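Local coordinates for perosamine synthetase (Caulobacter crescentus, PDB 3BN1), which catalyses the pyridoxal 5'-phosphate-dependent transfer of an amino group from L-glutamate to GDP-4-keto-6-deoxy-D-mannose, giving GDP-perosamine for lipopolysaccharide O-antigen synthesis, at residues P14-D17 with G18-D22; A239-G242 with L243-E247; R248-E251 with H252-A255; E257-V260 with G261-Q265; A354-T357 with E358-D362. All coordinates share one frame; numbering follows the deposited sequence.

How the contacts relate
The five contacts are local and involve four helices (20-30, 236-247, 249-266 and 358-371) and the loops that lead into the first and last of them. Contact 1 touches contacts 2, 3 and 5. Contacts 1 and 2 lie about 8 Å apart between centres, Asn-19 C within 3.4 Å of Ala-244 CB. Contacts 3 and 4 occupy successive parts of helix 249-266, about 14 Å apart between centres. Contact 5 rests on contact 4, with centres about 9 Å apart, and meets contact 3 where Ala-255 CB is 3.7 Å from Ala-354 CB. None supplies a 2-oxoglutarate pocket residue, but Gln-245 of contact 2 and Leu-253 of contact 3 touch the chain just after Lys-188, the inferred cofactor lysine.

Contact 1: P14-D17 with G18-D22; sequences PRLD and GNERD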
loop_
_atom_site.group_PDB
_atom_site.type_symbol
_atom_site.label_atom_id
_atom_site.label_comp_id
_atom_site.label_asym_id
_atom_site.label_seq_id
_atom_site.Cartn_x
_atom_site.Cartn_y
_atom_site.Cartn_z
ATOM N N PRO A 14 -13.039 -2.768 -15.993
ATOM C CA PRO A 14 -13.847 -3.159 -14.853
ATOM C C PRO A 14 -15.336 -3.199 -15.199
ATOM O O PRO A 14 -15.918 -2.258 -15.766
ATOM C CB PRO A 14 -13.574 -2.035 -13.823
ATOM C CG PRO A 14 -12.365 -1.317 -14.311
ATOM C CD PRO A 14 -12.478 -1.423 -15.806
ATOM N N ARG A 15 -15.968 -4.299 -14.821
ATOM C CA ARG A 15 -17.399 -4.384 -14.985
ATOM C C ARG A 15 -17.996 -4.221 -13.591
ATOM O O ARG A 15 -18.011 -5.136 -12.774
ATOM C CB ARG A 15 -17.797 -5.723 -15.578
ATOM C CG ARG A 15 -19.193 -5.666 -16.112
ATOM C CD ARG A 15 -19.249 -6.606 -17.252
ATOM N NE ARG A 15 -20.631 -6.976 -17.457
ATOM C CZ ARG A 15 -21.414 -6.327 -18.305
ATOM N NH1 ARG A 15 -20.904 -5.329 -19.022
ATOM N NH2 ARG A 15 -22.681 -6.690 -18.457
ATOM N N LEU A 16 -18.446 -3.022 -13.276
ATOM C CA LEU A 16 -19.046 -2.813 -11.968
ATOM C C LEU A 16 -20.562 -2.869 -12.180
ATOM O O LEU A 16 -21.250 -1.866 -12.147
ATOM C CB LEU A 16 -18.571 -1.457 -11.455
ATOM C CG LEU A 16 -17.061 -1.130 -11.553
ATOM C CD1 LEU A 16 -16.753 0.248 -10.971
ATOM C CD2 LEU A 16 -16.230 -2.180 -10.834
ATOM N N ASP A 17 -21.092 -4.057 -12.402
ATOM C CA ASP A 17 -22.501 -4.210 -12.725
ATOM C C ASP A 17 -23.324 -4.936 -11.658
ATOM O O ASP A 17 -24.382 -5.488 -11.964
ATOM C CB ASP A 17 -22.638 -4.908 -14.079
ATOM C CG ASP A 17 -22.242 -6.374 -14.023
ATOM O OD1 ASP A 17 -21.548 -6.795 -13.066
ATOM O OD2 ASP A 17 -22.625 -7.120 -14.949
ATOM N N GLY A 18 -22.840 -4.854 -10.420
ATOM C CA GLY A 18 -23.456 -5.389 -9.211
ATOM C C GLY A 18 -23.726 -4.235 -8.214
ATOM O O GLY A 18 -24.089 -3.106 -8.625
ATOM N N ASN A 19 -23.530 -4.541 -6.919
ATOM C CA ASN A 19 -23.705 -3.632 -5.776
ATOM C C ASN A 19 -22.530 -2.726 -5.353
ATOM O O ASN A 19 -22.486 -2.263 -4.212
ATOM C CB ASN A 19 -24.019 -4.492 -4.551
ATOM C CG ASN A 19 -25.366 -5.117 -4.657
ATOM O OD1 ASN A 19 -26.238 -4.586 -5.350
ATOM N ND2 ASN A 19 -25.499 -6.305 -4.116
ATOM N N GLU A 20 -21.559 -2.508 -6.235
ATOM C CA GLU A 20 -20.355 -1.736 -5.899
ATOM C C GLU A 20 -20.701 -0.321 -5.424
ATOM O O GLU A 20 -20.331 0.116 -4.324
ATOM C CB GLU A 20 -19.385 -1.758 -7.107
ATOM C CG GLU A 20 -18.907 -3.211 -7.451
ATOM C CD GLU A 20 -19.684 -3.835 -8.606
ATOM O OE1 GLU A 20 -20.697 -3.194 -9.033
ATOM O OE2 GLU A 20 -19.295 -4.953 -9.063
ATOM N N ARG A 21 -21.505 0.336 -6.252
ATOM C CA ARG A 21 -21.955 1.682 -5.983
ATOM C C ARG A 21 -22.700 1.642 -4.668
ATOM O O ARG A 21 -22.319 2.307 -3.708
ATOM C CB ARG A 21 -22.827 2.189 -7.122
ATOM C CG ARG A 21 -22.913 3.693 -7.284
ATOM C CD ARG A 21 -24.247 4.094 -8.014
ATOM N NE ARG A 21 -24.188 5.384 -8.725
ATOM C CZ ARG A 21 -25.040 6.385 -8.519
ATOM N NH1 ARG A 21 -24.919 7.551 -9.154
ATOM N NH2 ARG A 21 -26.037 6.207 -7.667
ATOM N N ASP A 22 -23.732 0.819 -4.575
ATOM C CA ASP A 22 -24.460 0.725 -3.313
ATOM C C ASP A 22 -23.564 0.551 -2.077
ATOM O O ASP A 22 -23.683 1.324 -1.108
ATOM C CB ASP A 22 -25.643 -0.273 -3.386
ATOM C CG ASP A 22 -26.210 -0.648 -1.998
ATOM O OD1 ASP A 22 -26.825 0.190 -1.304
ATOM O OD2 ASP A 22 -26.070 -1.819 -1.583
#
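Arg-15, Leu-16 and Asp-17 bend round the carboxylate of Glu-20, which folds back from the first turn of helix 20-30. The Arg-15 side chain lies beside Asp-17, where NE forms a salt bridge with Asp-17 OD2 at 3.2 Å; its backbone O lies 3.9 Å from Glu-20 OE2. Leu-16 comes next and lies against the carboxylate with its backbone and CB: its carbonyl carbon is 3.2 Å from Glu-20 OE1, and CB 3.7 Å from the same oxygen. Asp-17 sets CG between its backbone N and carbonyl carbon (chi1 71°); its OD1 is salt-bridged to Arg-248. The following residue, Gly-18, donates its N-H to Glu-20 OE1 at 3.0 Å, meeting the syn side of the carboxylate 21° out of its plane. A bend at chi2 (99°) brings Glu-20 back over the turn, and OE2 is held by Gln-245, so both oxygens are engaged and the group is fixed in rotation. Arg-21 NE of this chain forms a salt bridge with Asp-29 of the second subunit. This is the lead-in to the N-terminus of helix 20-30, whose residues pack on the second subunit at the dimer interface.

Contact 2: A239-G242 with L243-E247; sequences AAIG and LAQLE
Ile-241 and Gln-245, one helical turn apart, lie side by side and point the same way, with Ile-241 CG2 4.1 Å from Gln-245 CG. This is the tightly packed part of helix 236-247. Gln-245 CG also sits 3.2 Å from Ile-241 O, the oxygen that takes the Gln-245 N-H at 2.8 Å. A bend at chi2 (-86°) turns the Gln-245 amide aside from Ile-241. There OE1 accepts from Thr-191 N while NE2 reaches the Arg-15 carbonyl and the Glu-20 carboxylate. With both ends engaged, this buried amide cannot flip without losing its bonds. Ala-240 and Ala-244 continue the close packing: Ala-244 N bonds to Ala-240 O at 3.0 Å, and the small methyls let helix 20-30 approach. Gly-242 is buried too, and its O takes Leu-246 N at 2.9 Å.

The other side is looser. Leu-243 is partly exposed: its CB stays 3.2 Å from Ala-239 O, but the rest of the side chain departs from residues 239-242 and packs on Glu-42. Glu-247, at the solvent end, touches nothing in residues 239-242, and OE1 forms a weak bond with Asn-19. Leu-246, by contrast, packs on Ala-46 and Tyr-50, and Ile-241 meets Ile-33 of the second subunit. The arrangement is typical of a buried alpha-helix clasped between two others, here helices 20-30 and 38-51.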
loop_
_atom_site.group_PDB
_atom_site.type_symbol
_atom_site.label_atom_id
_atom_site.label_comp_id
_atom_site.label_asym_id
_atom_site.label_seq_id
_atom_site.Cartn_x
_atom_site.Cartn_y
_atom_site.Cartn_z
ATOM N N ALA A 239 -12.919 -2.887 0.012
ATOM C CA ALA A 239 -13.539 -4.197 0.327
ATOM C C ALA A 239 -15.003 -4.210 -0.130
ATOM O O ALA A 239 -15.570 -5.258 -0.498
ATOM C CB ALA A 239 -13.465 -4.541 1.840
ATOM N N ALA A 240 -15.633 -3.043 -0.053
ATOM C CA ALA A 240 -17.031 -2.959 -0.465
ATOM C C ALA A 240 -17.114 -3.294 -1.961
ATOM O O ALA A 240 -17.876 -4.175 -2.373
ATOM C CB ALA A 240 -17.651 -1.599 -0.098
ATOM N N ILE A 241 -16.259 -2.675 -2.767
ATOM C CA ILE A 241 -16.243 -2.967 -4.192
ATOM C C ILE A 241 -15.901 -4.438 -4.393
ATOM O O ILE A 241 -16.513 -5.197 -5.206
ATOM C CB ILE A 241 -15.232 -2.087 -4.978
ATOM C CG1 ILE A 241 -15.591 -0.583 -4.832
ATOM C CG2 ILE A 241 -15.253 -2.595 -6.482
ATOM C CD1 ILE A 241 -14.606 0.470 -5.431
ATOM N N GLY A 242 -14.896 -4.870 -3.650
ATOM C CA GLY A 242 -14.539 -6.265 -3.781
ATOM C C GLY A 242 -15.674 -7.283 -3.493
ATOM O O GLY A 242 -15.761 -8.396 -4.036
ATOM N N LEU A 243 -16.477 -6.954 -2.518
ATOM C CA LEU A 243 -17.490 -7.880 -2.108
ATOM C C LEU A 243 -18.548 -7.915 -3.183
ATOM O O LEU A 243 -19.046 -8.982 -3.593
ATOM C CB LEU A 243 -18.050 -7.315 -0.797
ATOM C CG LEU A 243 -19.121 -8.269 -0.253
ATOM C CD1 LEU A 243 -18.673 -9.739 -0.170
ATOM C CD2 LEU A 243 -19.808 -7.794 1.056
ATOM N N ALA A 244 -18.908 -6.726 -3.653
ATOM C CA ALA A 244 -19.909 -6.658 -4.732
ATOM C C ALA A 244 -19.396 -7.394 -5.987
ATOM O O ALA A 244 -20.159 -8.042 -6.711
ATOM C CB ALA A 244 -20.256 -5.209 -5.037
ATOM N N GLN A 245 -18.096 -7.319 -6.256
ATOM C CA GLN A 245 -17.552 -8.019 -7.434
ATOM C C GLN A 245 -17.675 -9.507 -7.213
ATOM O O GLN A 245 -18.025 -10.239 -8.141
ATOM C CB GLN A 245 -16.063 -7.717 -7.600
ATOM C CG GLN A 245 -15.836 -6.322 -8.102
ATOM C CD GLN A 245 -15.901 -6.268 -9.638
ATOM O OE1 GLN A 245 -14.971 -6.693 -10.338
ATOM N NE2 GLN A 245 -17.042 -5.798 -10.157
ATOM N N LEU A 246 -17.308 -9.942 -6.003
ATOM C CA LEU A 246 -17.329 -11.372 -5.723
ATOM C C LEU A 246 -18.718 -11.975 -5.785
ATOM O O LEU A 246 -18.858 -13.127 -6.177
ATOM C CB LEU A 246 -16.608 -11.752 -4.428
ATOM C CG LEU A 246 -16.359 -13.161 -3.853
ATOM C CD1 LEU A 246 -15.594 -14.165 -4.714
ATOM C CD2 LEU A 246 -15.729 -13.108 -2.441
ATOM N N GLU A 247 -19.723 -11.210 -5.359
ATOM C CA GLU A 247 -21.110 -11.668 -5.450
ATOM C C GLU A 247 -21.481 -12.021 -6.877
ATOM O O GLU A 247 -22.436 -12.745 -7.131
ATOM C CB GLU A 247 -22.055 -10.558 -5.005
ATOM C CG GLU A 247 -21.941 -10.165 -3.550
ATOM C CD GLU A 247 -22.729 -8.885 -3.237
ATOM O OE1 GLU A 247 -22.976 -8.077 -4.162
ATOM O OE2 GLU A 247 -23.070 -8.658 -2.050
#

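Contact 3: R248-E251 with H252-A255; sequences RVDE and HLAA
His-252 swings its imidazole back beside the preceding turn of helix 249-266, alongside Arg-248. With CG anti to the carbonyl carbon (chi1 -71°), the ring runs past the Arg-248 carbonyl, CD2 lying 3.2 Å from its O, while NE2 comes within 3.8 Å of Arg-248 CB. That carbonyl accepts the His-252 N-H at 2.9 Å, so Arg-248, the N-cap residue, is linked to the first turn through its backbone.

Glu-251 works differently. Its O accepts from Ala-255 N at 2.9 Å, while its side chain, bent at chi2, turns back along the helix start, where CG lies 3.5 Å above one face of the Arg-248 guanidinium, toward the rim. This apolar part of Glu-251 flanks the guanidinium that Asp-17 also holds.

Val-249 and Leu-253 make the apolar side. Their side chains lie side by side and point the same way, with Val-249 CG2 3.9 Å from Leu-253 CD1, and Leu-253 CG rests 3.2 Å from Val-249 O.

Among its neighbours the turn is wedged between separate parts of the fold: Val-249 and Leu-253 both pack on Tyr-50 of helix 38-51, Leu-253 also meets Ile-189, and His-252 packs on Asp-17 in the loop before helix 20-30.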
loop_
_atom_site.group_PDB
_atom_site.type_symbol
_atom_site.label_atom_id
_atom_site.label_comp_id
_atom_site.label_asym_id
_atom_site.label_seq_id
_atom_site.Cartn_x
_atom_site.Cartn_y
_atom_site.Cartn_z
ATOM N N ARG A 248 -20.757 -11.489 -7.839
ATOM C CA ARG A 248 -21.138 -11.763 -9.201
ATOM C C ARG A 248 -20.018 -12.470 -9.915
ATOM O O ARG A 248 -19.965 -12.432 -11.130
ATOM C CB ARG A 248 -21.508 -10.444 -9.876
ATOM C CG ARG A 248 -23.011 -10.079 -9.647
ATOM C CD ARG A 248 -23.435 -8.809 -10.332
ATOM N NE ARG A 248 -23.348 -8.916 -11.784
ATOM C CZ ARG A 248 -24.238 -9.565 -12.523
ATOM N NH1 ARG A 248 -24.082 -9.622 -13.838
ATOM N NH2 ARG A 248 -25.270 -10.159 -11.928
ATOM N N VAL A 249 -19.150 -13.122 -9.154
ATOM C CA VAL A 249 -17.979 -13.772 -9.730
ATOM C C VAL A 249 -18.345 -14.769 -10.824
ATOM O O VAL A 249 -17.756 -14.787 -11.909
ATOM C CB VAL A 249 -17.082 -14.454 -8.668
ATOM C CG1 VAL A 249 -17.707 -15.762 -8.195
ATOM C CG2 VAL A 249 -15.716 -14.777 -9.267
ATOM N N ASP A 250 -19.352 -15.586 -10.548
ATOM C CA ASP A 250 -19.775 -16.570 -11.534
ATOM C C ASP A 250 -20.250 -15.976 -12.847
ATOM O O ASP A 250 -19.918 -16.510 -13.900
ATOM C CB ASP A 250 -20.742 -17.587 -10.943
ATOM C CG ASP A 250 -20.058 -18.486 -9.953
ATOM O OD1 ASP A 250 -18.855 -18.723 -10.165
ATOM O OD2 ASP A 250 -20.697 -18.968 -8.996
ATOM N N GLU A 251 -20.949 -14.837 -12.789
ATOM C CA GLU A 251 -21.408 -14.120 -13.997
ATOM C C GLU A 251 -20.247 -13.517 -14.730
ATOM O O GLU A 251 -20.179 -13.587 -15.959
ATOM C CB GLU A 251 -22.362 -12.980 -13.641
ATOM C CG GLU A 251 -23.625 -13.416 -12.891
ATOM C CD GLU A 251 -23.363 -13.901 -11.462
ATOM O OE1 GLU A 251 -22.177 -14.029 -11.067
ATOM O OE2 GLU A 251 -24.350 -14.190 -10.739
ATOM N N HIS A 252 -19.355 -12.893 -13.962
ATOM C CA HIS A 252 -18.129 -12.352 -14.558
ATOM C C HIS A 252 -17.334 -13.430 -15.332
ATOM O O HIS A 252 -16.940 -13.233 -16.494
ATOM C CB HIS A 252 -17.239 -11.816 -13.441
ATOM C CG HIS A 252 -17.775 -10.563 -12.814
ATOM N ND1 HIS A 252 -18.348 -9.559 -13.563
ATOM C CD2 HIS A 252 -17.818 -10.140 -11.529
ATOM C CE1 HIS A 252 -18.745 -8.581 -12.769
ATOM N NE2 HIS A 252 -18.419 -8.902 -11.530
ATOM N N LEU A 253 -17.119 -14.581 -14.687
ATOM C CA LEU A 253 -16.409 -15.706 -15.314
ATOM C C LEU A 253 -17.157 -16.254 -16.543
ATOM O O LEU A 253 -16.545 -16.535 -17.563
ATOM C CB LEU A 253 -16.176 -16.853 -14.299
ATOM C CG LEU A 253 -15.288 -16.463 -13.105
ATOM C CD1 LEU A 253 -15.304 -17.529 -12.053
ATOM C CD2 LEU A 253 -13.834 -16.164 -13.608
ATOM N N ALA A 254 -18.481 -16.318 -16.467
ATOM C CA ALA A 254 -19.273 -16.836 -17.591
ATOM C C ALA A 254 -19.164 -15.941 -18.777
ATOM O O ALA A 254 -19.107 -16.388 -19.930
ATOM C CB ALA A 254 -20.738 -16.954 -17.232
ATOM N N ALA A 255 -19.127 -14.667 -18.455
ATOM C CA ALA A 255 -18.990 -13.678 -19.474
ATOM C C ALA A 255 -17.681 -13.877 -20.218
ATOM O O ALA A 255 -17.625 -13.868 -21.453
ATOM C CB ALA A 255 -19.022 -12.379 -18.810
#

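Contact 4: E257-V260 with G261-Q265; sequences ERVV and GWYEQ
Arg-258, Val-259, Trp-262 and Tyr-263 put their side chains together on successive turns of an amphipathic alpha-helix, the later half of helix 249-266. Val-259 serves both aromatic residues. Its chi1 of 157° sets CG1 anti to the backbone N and CG2 anti to the carbonyl carbon, which turns CG1 to Tyr-263 and CG2 to Trp-262. CG1 goes alongside Tyr-263, 3.9 Å from CE2, whereas CG2 reaches the benzo part of the Trp-262 indole, 4.1 Å from CE3. Val-259 and Tyr-263 point the same way; Val-259 and Trp-262 cross at about a right angle.

Trp-262 leans back along the helix, and its face lies over the Arg-258 carbonyl, with that O 3.4 Å above the ring plane and offset toward the rim. The same oxygen accepts the Trp-262 N-H at 2.9 Å. Arg-258 lies alongside the indole pointing the same way, its CG 4.2 Å from Trp-262 CZ2, its guanidinium turned 57° to the ring. The phenol of Tyr-263 is edge-on to Val-260 CA, and beyond the helix its OH donates a hydrogen bond to Pro-351 O, while the ring stacks with Tyr-290.

Both aromatic rings pack on Ile-361 of helix 358-371, so this apolar side joins the two helices. The polar face is exposed: Glu-257 pairs with Arg-284, and Glu-264 OE2 bonds to Tyr-290. At the chi2 bend of Glu-264 (-57°), CB and CG each lie 3.7 Å from Val-260 O.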
loop_
_atom_site.group_PDB
_atom_site.type_symbol
_atom_site.label_atom_id
_atom_site.label_comp_id
_atom_site.label_asym_id
_atom_site.label_seq_id
_atom_site.Cartn_x
_atom_site.Cartn_y
_atom_site.Cartn_z
ATOM N N GLU A 257 -16.026 -16.661 -20.227
ATOM C CA GLU A 257 -16.144 -17.932 -20.950
ATOM C C GLU A 257 -16.746 -17.754 -22.350
ATOM O O GLU A 257 -16.341 -18.359 -23.324
ATOM C CB GLU A 257 -16.973 -18.956 -20.202
ATOM C CG GLU A 257 -16.200 -20.184 -19.774
ATOM C CD GLU A 257 -16.923 -20.978 -18.662
ATOM O OE1 GLU A 257 -16.295 -21.901 -18.095
ATOM O OE2 GLU A 257 -18.106 -20.693 -18.334
ATOM N N ARG A 258 -17.780 -16.941 -22.425
ATOM C CA ARG A 258 -18.482 -16.712 -23.682
ATOM C C ARG A 258 -17.515 -16.110 -24.714
ATOM O O ARG A 258 -17.403 -16.540 -25.879
ATOM C CB ARG A 258 -19.512 -15.636 -23.335
ATOM C CG ARG A 258 -20.886 -15.848 -23.884
ATOM C CD ARG A 258 -21.881 -15.756 -22.741
ATOM N NE ARG A 258 -21.685 -14.547 -21.954
ATOM C CZ ARG A 258 -22.065 -14.402 -20.685
ATOM N NH1 ARG A 258 -22.626 -15.414 -20.010
ATOM N NH2 ARG A 258 -21.855 -13.258 -20.047
ATOM N N VAL A 259 -16.791 -15.100 -24.225
ATOM C CA VAL A 259 -15.845 -14.367 -25.034
ATOM C C VAL A 259 -14.782 -15.309 -25.546
ATOM O O VAL A 259 -14.450 -15.329 -26.748
ATOM C CB VAL A 259 -15.166 -13.253 -24.221
ATOM C CG1 VAL A 259 -13.756 -12.856 -24.893
ATOM C CG2 VAL A 259 -16.132 -12.061 -24.126
ATOM N N VAL A 260 -14.282 -16.124 -24.624
ATOM C CA VAL A 260 -13.264 -17.102 -24.953
ATOM C C VAL A 260 -13.832 -18.065 -25.991
ATOM O O VAL A 260 -13.156 -18.512 -26.925
ATOM C CB VAL A 260 -12.905 -17.952 -23.668
ATOM C CG1 VAL A 260 -12.049 -19.153 -24.092
ATOM C CG2 VAL A 260 -12.092 -17.135 -22.722
ATOM N N GLY A 261 -15.105 -18.399 -25.809
ATOM C CA GLY A 261 -15.703 -19.318 -26.768
ATOM C C GLY A 261 -15.783 -18.766 -28.178
ATOM O O GLY A 261 -15.625 -19.483 -29.177
ATOM N N TRP A 262 -15.977 -17.464 -28.257
ATOM C CA TRP A 262 -16.070 -16.777 -29.540
ATOM C C TRP A 262 -14.720 -16.856 -30.231
ATOM O O TRP A 262 -14.633 -17.147 -31.423
ATOM C CB TRP A 262 -16.511 -15.347 -29.291
ATOM C CG TRP A 262 -17.943 -15.293 -29.025
ATOM C CD1 TRP A 262 -18.897 -16.166 -29.501
ATOM C CD2 TRP A 262 -18.633 -14.309 -28.228
ATOM N NE1 TRP A 262 -20.135 -15.805 -28.993
ATOM C CE2 TRP A 262 -20.007 -14.675 -28.218
ATOM C CE3 TRP A 262 -18.227 -13.152 -27.528
ATOM C CZ2 TRP A 262 -20.999 -13.887 -27.580
ATOM C CZ3 TRP A 262 -19.220 -12.377 -26.873
ATOM C CH2 TRP A 262 -20.593 -12.773 -26.897
ATOM N N TYR A 263 -13.665 -16.655 -29.441
ATOM C CA TYR A 263 -12.284 -16.769 -29.926
ATOM C C TYR A 263 -12.004 -18.152 -30.484
ATOM O O TYR A 263 -11.416 -18.257 -31.565
ATOM C CB TYR A 263 -11.253 -16.410 -28.836
ATOM C CG TYR A 263 -10.893 -14.930 -28.675
ATOM C CD1 TYR A 263 -10.457 -14.162 -29.742
ATOM C CD2 TYR A 263 -10.965 -14.317 -27.446
ATOM C CE1 TYR A 263 -10.140 -12.807 -29.581
ATOM C CE2 TYR A 263 -10.666 -12.964 -27.258
ATOM C CZ TYR A 263 -10.230 -12.200 -28.311
ATOM O OH TYR A 263 -9.869 -10.860 -28.136
ATOM N N GLU A 264 -12.441 -19.184 -29.771
ATOM C CA GLU A 264 -12.162 -20.585 -30.123
ATOM C C GLU A 264 -12.792 -20.933 -31.446
ATOM O O GLU A 264 -12.212 -21.636 -32.253
ATOM C CB GLU A 264 -12.613 -21.545 -29.013
ATOM C CG GLU A 264 -11.536 -21.734 -27.944
ATOM C CD GLU A 264 -10.208 -22.230 -28.523
ATOM O OE1 GLU A 264 -10.258 -23.231 -29.281
ATOM O OE2 GLU A 264 -9.132 -21.626 -28.236
ATOM N N GLN A 265 -13.986 -20.386 -31.627
ATOM C CA GLN A 265 -14.759 -20.615 -32.823
ATOM C C GLN A 265 -14.246 -19.799 -34.013
ATOM O O GLN A 265 -14.097 -20.272 -35.145
ATOM C CB GLN A 265 -16.226 -20.252 -32.561
ATOM C CG GLN A 265 -17.172 -20.465 -33.773
ATOM C CD GLN A 265 -18.373 -19.510 -33.817
ATOM O OE1 GLN A 265 -18.981 -19.197 -32.789
ATOM N NE2 GLN A 265 -18.726 -19.058 -35.017
#

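Contact 5: A354-T357 with E358-D362; sequences AGLT and EADID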
loop_
_atom_site.group_PDB
_atom_site.type_symbol
_atom_site.label_atom_id
_atom_site.label_comp_id
_atom_site.label_asym_id
_atom_site.label_seq_id
_atom_site.Cartn_x
_atom_site.Cartn_y
_atom_site.Cartn_z
ATOM N N ALA A 354 -15.288 -8.962 -19.511
ATOM C CA ALA A 354 -16.725 -9.175 -19.480
ATOM C C ALA A 354 -17.572 -8.262 -20.297
ATOM O O ALA A 354 -18.722 -8.623 -20.538
ATOM C CB ALA A 354 -17.291 -9.262 -18.013
ATOM N N GLY A 355 -17.061 -7.099 -20.699
ATOM C CA GLY A 355 -17.858 -6.174 -21.509
ATOM C C GLY A 355 -17.779 -6.426 -23.035
ATOM O O GLY A 355 -18.448 -5.746 -23.807
ATOM N N LEU A 356 -16.990 -7.401 -23.480
ATOM C CA LEU A 356 -16.842 -7.658 -24.936
ATOM C C LEU A 356 -17.984 -8.424 -25.579
ATOM O O LEU A 356 -18.435 -9.434 -25.028
ATOM C CB LEU A 356 -15.547 -8.408 -25.243
ATOM C CG LEU A 356 -14.342 -7.690 -24.643
ATOM C CD1 LEU A 356 -13.323 -8.765 -24.818
ATOM C CD2 LEU A 356 -14.062 -6.457 -25.581
ATOM N N THR A 357 -18.425 -7.918 -26.741
ATOM C CA THR A 357 -19.484 -8.527 -27.561
ATOM C C THR A 357 -18.909 -9.419 -28.652
ATOM O O THR A 357 -17.751 -9.275 -29.017
ATOM C CB THR A 357 -20.414 -7.466 -28.252
ATOM O OG1 THR A 357 -19.698 -6.699 -29.226
ATOM C CG2 THR A 357 -20.995 -6.538 -27.206
ATOM N N GLU A 358 -19.767 -10.267 -29.222
ATOM C CA GLU A 358 -19.385 -11.155 -30.299
ATOM C C GLU A 358 -18.897 -10.286 -31.469
ATOM O O GLU A 358 -17.918 -10.613 -32.125
ATOM C CB GLU A 358 -20.554 -12.061 -30.738
ATOM C CG GLU A 358 -20.025 -13.064 -31.718
ATOM C CD GLU A 358 -21.047 -14.060 -32.201
ATOM O OE1 GLU A 358 -22.153 -13.999 -31.663
ATOM O OE2 GLU A 358 -20.778 -14.899 -33.095
ATOM N N ALA A 359 -19.508 -9.116 -31.622
ATOM C CA ALA A 359 -19.120 -8.232 -32.718
ATOM C C ALA A 359 -17.717 -7.707 -32.490
ATOM O O ALA A 359 -16.919 -7.663 -33.417
ATOM C CB ALA A 359 -20.121 -7.086 -32.871
ATOM N N ASP A 360 -17.433 -7.339 -31.244
ATOM C CA ASP A 360 -16.115 -6.852 -30.831
ATOM C C ASP A 360 -15.078 -7.911 -31.197
ATOM O O ASP A 360 -13.987 -7.582 -31.690
ATOM C CB ASP A 360 -16.023 -6.749 -29.307
ATOM C CG ASP A 360 -16.851 -5.618 -28.712
ATOM O OD1 ASP A 360 -17.207 -4.701 -29.474
ATOM O OD2 ASP A 360 -17.106 -5.625 -27.483
ATOM N N ILE A 361 -15.421 -9.168 -30.878
ATOM C CA ILE A 361 -14.524 -10.267 -31.127
ATOM C C ILE A 361 -14.401 -10.443 -32.615
ATOM O O ILE A 361 -13.299 -10.603 -33.139
ATOM C CB ILE A 361 -14.859 -11.576 -30.397
ATOM C CG1 ILE A 361 -14.960 -11.354 -28.869
ATOM C CG2 ILE A 361 -13.924 -12.694 -30.880
ATOM C CD1 ILE A 361 -13.841 -10.395 -28.280
ATOM N N ASP A 362 -15.503 -10.324 -33.330
ATOM C CA ASP A 362 -15.368 -10.417 -34.771
ATOM C C ASP A 362 -14.310 -9.405 -35.308
ATOM O O ASP A 362 -13.463 -9.696 -36.179
ATOM C CB ASP A 362 -16.733 -10.080 -35.372
ATOM C CG ASP A 362 -17.683 -11.260 -35.353
ATOM O OD1 ASP A 362 -17.189 -12.404 -35.258
ATOM O OD2 ASP A 362 -18.917 -11.054 -35.438
HETATM O O HOH W 1 -18.946 -3.696 -26.027
#
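Asp-360 OD2 is gripped twice, by the Thr-357 backbone N at 2.7 Å and by a water that donates to it at 3.0 Å. The Thr-357 N-H points almost straight at this oxygen (172°) but arrives from above the carboxylate plane, 50° out of it. The water also donates to Gly-355 O at 3.1 Å, tying the loop to the aspartate. In return, Asp-360 N donates to Thr-357 OG1 at 3.1 Å. A chi1 of 66° puts that hydroxyl between the backbone N and carbonyl carbon of Thr-357, where it faces the helix start. These reciprocal bonds make a capping box, with Thr-357 as N-cap of helix 358-371. The aspartate carboxylate at the N-terminus would probably be favoured by the helix dipole. Thr-357 O goes on to accept the Ile-361 N-H at 3.0 Å. Next to the box, Leu-356 and Ile-361 meet at about a right angle, CD1 to CD1 3.9 Å, and Leu-356 also packs on Val-259 of helix 249-266. Leu-356 CD2 stays 3.7 Å from Asp-360 OD2. Lys-266, at the end of helix 249-266, forms salt bridges to Glu-358 OE2 and Asp-362 OD1.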